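Local atomic coordinates of putative citrate lyase, alfa subunit (Streptococcus mutans, PDB entry 2HJ0), a protein that probably serves as the alpha subunit of a citrate lyase, belongs to the CitF family and forms a two-chain assembly. Residues A[171-182]-A[211-222]. Residues are numbered along the deposited sequence; the frame is centred on the assembly and turned at random.
Sequences SSDAYGNANGTR and VPYPNTPISIPQ
With CG anti to the carbonyl carbon (chi1 -63°), the amide of Asn177 extends beside Gln222, whose CG lies between its own backbone N and carbonyl carbon (chi1 56°) before the chain extends. The two side chains run side by side, their amide planes 45° apart, and Asn177 ND2 reaches an in-plane lone pair of Gln222 OE1 at 2.8 Å. Gln222 OE1 also accepts from Tyr213 OH, 2.6 Å away, on a lone pair, while Gln222 N approaches Asn177 OD1 from well above the carbonyl plane. The second hydrogen of Asn177 ND2 is given to the syn lone pair of Asp173 OD2, fixing the amide's rotation. Asp173 OD1 holds the hairpin loop between strands 171-172 and 178-179, closing an Asx turn with Tyr175 N and accepting from Asn177 N on the opposite face of the carboxylate plane. Asp173 OD2 takes, on its anti side, a nearly straight bond from Asn215 N, 3.1 Å, which ties this loop to the long connection joining strands 202-207 and 227-230 of the large, mostly parallel sheet. Beyond the loop, Ser219 N and Ile220 N both bind Ala178 O, a classic beta bulge, and Ile220 O answers Ala178 N at 2.9 Å. Asn215 ND2 donates to Asn177 O, opposite in face to Asp173 N, whereas Asn179 ND2 grips Pro217 O at 2.9 Å, next to a cis peptide. At the other end Tyr175 CB meets the edge of the Tyr213 ring, 3.7 Å from Tyr213 CE2, and Gln222 NE2 lies at the Tyr175 ring edge. This amide nitrogen also bonds Gly361 O of the second subunit, whose Val363 packs on Tyr213.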
loop_
_atom_site.group_PDB
_atom_site.type_symbol
_atom_site.label_atom_id
_atom_site.label_comp_id
_atom_site.label_asym_id
_atom_site.label_seq_id
_atom_site.Cartn_x
_atom_site.Cartn_y
_atom_site.Cartn_z
ATOM N N SER A 171 -15.131 5.516 8.221
ATOM C CA SER A 171 -15.380 4.146 8.686
ATOM C C SER A 171 -14.063 3.467 9.054
ATOM O O SER A 171 -13.019 3.759 8.472
ATOM C CB SER A 171 -16.134 3.314 7.628
ATOM O OG SER A 171 -15.413 3.165 6.419
ATOM N N SER A 172 -14.120 2.564 10.026
ATOM C CA SER A 172 -12.932 1.854 10.478
ATOM C C SER A 172 -13.301 0.754 11.472
ATOM O O SER A 172 -14.292 0.881 12.189
ATOM C CB SER A 172 -11.983 2.844 11.149
ATOM O OG SER A 172 -10.942 2.172 11.837
ATOM N N ASP A 173 -12.541 -0.337 11.507
ATOM C CA ASP A 173 -12.837 -1.371 12.495
ATOM C C ASP A 173 -12.020 -1.024 13.727
ATOM O O ASP A 173 -11.341 -0.000 13.751
ATOM C CB ASP A 173 -12.481 -2.782 12.002
ATOM C CG ASP A 173 -11.100 -2.869 11.383
ATOM O OD1 ASP A 173 -10.158 -2.234 11.921
ATOM O OD2 ASP A 173 -10.966 -3.598 10.362
ATOM N N ALA A 174 -12.081 -1.871 14.744
ATOM C CA ALA A 174 -11.355 -1.614 15.970
ATOM C C ALA A 174 -9.919 -2.063 15.864
ATOM O O ALA A 174 -9.261 -2.321 16.867
ATOM C CB ALA A 174 -12.029 -2.303 17.136
ATOM N N TYR A 175 -9.420 -2.158 14.646
ATOM C CA TYR A 175 -8.038 -2.562 14.478
ATOM C C TYR A 175 -7.305 -1.629 13.530
ATOM O O TYR A 175 -6.090 -1.749 13.374
ATOM C CB TYR A 175 -7.969 -4.001 13.972
ATOM C CG TYR A 175 -6.869 -4.813 14.618
ATOM C CD1 TYR A 175 -6.729 -4.854 16.007
ATOM C CD2 TYR A 175 -6.002 -5.579 13.851
ATOM C CE1 TYR A 175 -5.765 -5.645 16.614
ATOM C CE2 TYR A 175 -5.028 -6.373 14.456
ATOM C CZ TYR A 175 -4.922 -6.403 15.840
ATOM O OH TYR A 175 -3.992 -7.221 16.444
ATOM N N GLY A 176 -8.046 -0.721 12.883
ATOM C CA GLY A 176 -7.429 0.234 11.970
ATOM C C GLY A 176 -7.757 0.233 10.475
ATOM O O GLY A 176 -7.429 1.201 9.782
ATOM N N ASN A 177 -8.351 -0.838 9.945
ATOM C CA ASN A 177 -8.705 -0.855 8.525
ATOM C C ASN A 177 -9.778 0.227 8.317
ATOM O O ASN A 177 -10.878 0.136 8.868
ATOM C CB ASN A 177 -9.256 -2.224 8.120
ATOM C CG ASN A 177 -8.232 -3.337 8.267
ATOM O OD1 ASN A 177 -7.186 -3.334 7.607
ATOM N ND2 ASN A 177 -8.531 -4.301 9.134
ATOM N N ALA A 178 -9.459 1.248 7.524
ATOM C CA ALA A 178 -10.379 2.357 7.287
ATOM C C ALA A 178 -10.550 2.716 5.814
ATOM O O ALA A 178 -9.703 2.397 4.976
ATOM C CB ALA A 178 -9.885 3.581 8.051
ATOM N N ASN A 179 -11.651 3.377 5.488
ATOM C CA ASN A 179 -11.860 3.797 4.108
ATOM C C ASN A 179 -12.700 5.059 4.121
ATOM O O ASN A 179 -13.237 5.430 5.162
ATOM C CB ASN A 179 -12.507 2.675 3.260
ATOM C CG ASN A 179 -13.940 2.366 3.655
ATOM O OD1 ASN A 179 -14.810 3.226 3.596
ATOM N ND2 ASN A 179 -14.192 1.117 4.041
ATOM N N GLY A 180 -12.791 5.736 2.985
ATOM C CA GLY A 180 -13.565 6.957 2.949
ATOM C C GLY A 180 -14.849 6.859 2.158
ATOM O O GLY A 180 -15.449 7.879 1.824
ATOM N N THR A 181 -15.283 5.639 1.872
ATOM C CA THR A 181 -16.489 5.438 1.098
ATOM C C THR A 181 -17.598 4.725 1.850
ATOM O O THR A 181 -18.576 4.298 1.252
ATOM C CB THR A 181 -16.178 4.641 -0.162
ATOM O OG1 THR A 181 -15.552 3.405 0.215
ATOM C CG2 THR A 181 -15.247 5.442 -1.082
ATOM N N ARG A 182 -17.452 4.586 3.156
ATOM C CA ARG A 182 -18.473 3.931 3.963
ATOM C C ARG A 182 -18.582 4.704 5.268
ATOM O O ARG A 182 -17.572 5.095 5.841
ATOM C CB ARG A 182 -18.072 2.484 4.251
ATOM C CG ARG A 182 -17.761 1.661 3.013
ATOM C CD ARG A 182 -18.990 1.519 2.138
ATOM N NE ARG A 182 -20.134 1.036 2.917
ATOM C CZ ARG A 182 -20.203 -0.159 3.501
ATOM N NH1 ARG A 182 -19.188 -1.012 3.394
ATOM N NH2 ARG A 182 -21.290 -0.498 4.193
ATOM N N VAL A 211 -17.068 -0.085 12.404
ATOM C CA VAL A 211 -17.536 -1.248 11.681
ATOM C C VAL A 211 -16.905 -2.541 12.202
ATOM O O VAL A 211 -15.766 -2.540 12.670
ATOM C CB VAL A 211 -17.213 -1.060 10.187
ATOM C CG1 VAL A 211 -17.451 -2.350 9.408
ATOM C CG2 VAL A 211 -18.069 0.068 9.643
ATOM N N PRO A 212 -17.655 -3.660 12.162
ATOM C CA PRO A 212 -17.086 -4.928 12.641
ATOM C C PRO A 212 -15.925 -5.375 11.746
ATOM O O PRO A 212 -15.916 -5.129 10.533
ATOM C CB PRO A 212 -18.278 -5.889 12.598
ATOM C CG PRO A 212 -19.162 -5.299 11.519
ATOM C CD PRO A 212 -19.069 -3.820 11.769
ATOM N N TYR A 213 -14.947 -6.023 12.363
ATOM C CA TYR A 213 -13.763 -6.505 11.671
ATOM C C TYR A 213 -14.080 -7.690 10.769
ATOM O O TYR A 213 -14.849 -8.573 11.145
ATOM C CB TYR A 213 -12.711 -6.924 12.708
ATOM C CG TYR A 213 -11.356 -7.273 12.139
ATOM C CD1 TYR A 213 -11.122 -8.508 11.527
ATOM C CD2 TYR A 213 -10.307 -6.361 12.195
ATOM C CE1 TYR A 213 -9.875 -8.823 10.984
ATOM C CE2 TYR A 213 -9.060 -6.666 11.655
ATOM C CZ TYR A 213 -8.853 -7.895 11.051
ATOM O OH TYR A 213 -7.626 -8.176 10.495
ATOM N N PRO A 214 -13.492 -7.726 9.568
ATOM C CA PRO A 214 -12.562 -6.741 8.999
ATOM C C PRO A 214 -13.328 -5.760 8.112
ATOM O O PRO A 214 -14.242 -6.161 7.398
ATOM C CB PRO A 214 -11.617 -7.602 8.180
ATOM C CG PRO A 214 -12.574 -8.638 7.628
ATOM C CD PRO A 214 -13.373 -9.012 8.856
ATOM N N ASN A 215 -12.957 -4.487 8.152
ATOM C CA ASN A 215 -13.620 -3.485 7.335
ATOM C C ASN A 215 -13.023 -3.516 5.927
ATOM O O ASN A 215 -11.821 -3.760 5.754
ATOM C CB ASN A 215 -13.437 -2.099 7.970
ATOM C CG ASN A 215 -14.077 -0.980 7.155
ATOM O OD1 ASN A 215 -15.053 -1.208 6.442
ATOM N ND2 ASN A 215 -13.536 0.245 7.276
ATOM N N THR A 216 -13.872 -3.296 4.927
ATOM C CA THR A 216 -13.449 -3.268 3.528
ATOM C C THR A 216 -14.419 -2.405 2.719
ATOM O O THR A 216 -15.595 -2.316 3.054
ATOM C CB THR A 216 -13.406 -4.686 2.904
ATOM O OG1 THR A 216 -14.626 -5.378 3.184
ATOM C CG2 THR A 216 -12.233 -5.487 3.442
ATOM N N PRO A 217 -13.937 -1.733 1.659
ATOM C CA PRO A 217 -12.564 -1.703 1.143
ATOM C C PRO A 217 -11.607 -1.164 2.203
ATOM O O PRO A 217 -12.045 -0.653 3.236
ATOM C CB PRO A 217 -12.645 -0.742 -0.041
ATOM C CG PRO A 217 -14.074 -0.702 -0.391
ATOM C CD PRO A 217 -14.788 -0.797 0.919
ATOM N N ILE A 218 -10.309 -1.244 1.926
ATOM C CA ILE A 218 -9.297 -0.773 2.860
ATOM C C ILE A 218 -8.384 0.278 2.239
ATOM O O ILE A 218 -7.556 -0.041 1.400
ATOM C CB ILE A 218 -8.458 -1.943 3.332
ATOM C CG1 ILE A 218 -9.379 -3.008 3.939
ATOM C CG2 ILE A 218 -7.412 -1.455 4.297
ATOM C CD1 ILE A 218 -8.676 -4.309 4.338
ATOM N N SER A 219 -8.546 1.537 2.627
ATOM C CA SER A 219 -7.679 2.587 2.091
ATOM C C SER A 219 -6.449 2.744 2.994
ATOM O O SER A 219 -5.363 3.105 2.542
ATOM C CB SER A 219 -8.449 3.900 1.989
ATOM O OG SER A 219 -9.574 3.742 1.143
ATOM N N ILE A 220 -6.645 2.465 4.278
ATOM C CA ILE A 220 -5.583 2.531 5.267
ATOM C C ILE A 220 -5.677 1.216 6.046
ATOM O O ILE A 220 -6.676 0.942 6.713
ATOM C CB ILE A 220 -5.776 3.739 6.166
ATOM C CG1 ILE A 220 -5.616 5.002 5.325
ATOM C CG2 ILE A 220 -4.808 3.689 7.313
ATOM C CD1 ILE A 220 -5.877 6.281 6.035
ATOM N N PRO A 221 -4.633 0.374 5.938
ATOM C CA PRO A 221 -4.554 -0.932 6.601
ATOM C C PRO A 221 -4.265 -0.854 8.096
ATOM O O PRO A 221 -3.676 0.118 8.589
ATOM C CB PRO A 221 -3.439 -1.625 5.834
ATOM C CG PRO A 221 -2.480 -0.493 5.609
ATOM C CD PRO A 221 -3.380 0.657 5.199
ATOM N N GLN A 222 -4.679 -1.896 8.810
ATOM C CA GLN A 222 -4.477 -1.979 10.252
ATOM C C GLN A 222 -2.979 -1.898 10.575
ATOM O O GLN A 222 -2.598 -1.446 11.659
ATOM C CB GLN A 222 -5.070 -3.298 10.785
ATOM C CG GLN A 222 -4.494 -4.547 10.086
ATOM C CD GLN A 222 -5.278 -5.822 10.333
ATOM O OE1 GLN A 222 -6.450 -5.899 9.996
ATOM N NE2 GLN A 222 -4.627 -6.832 10.907
#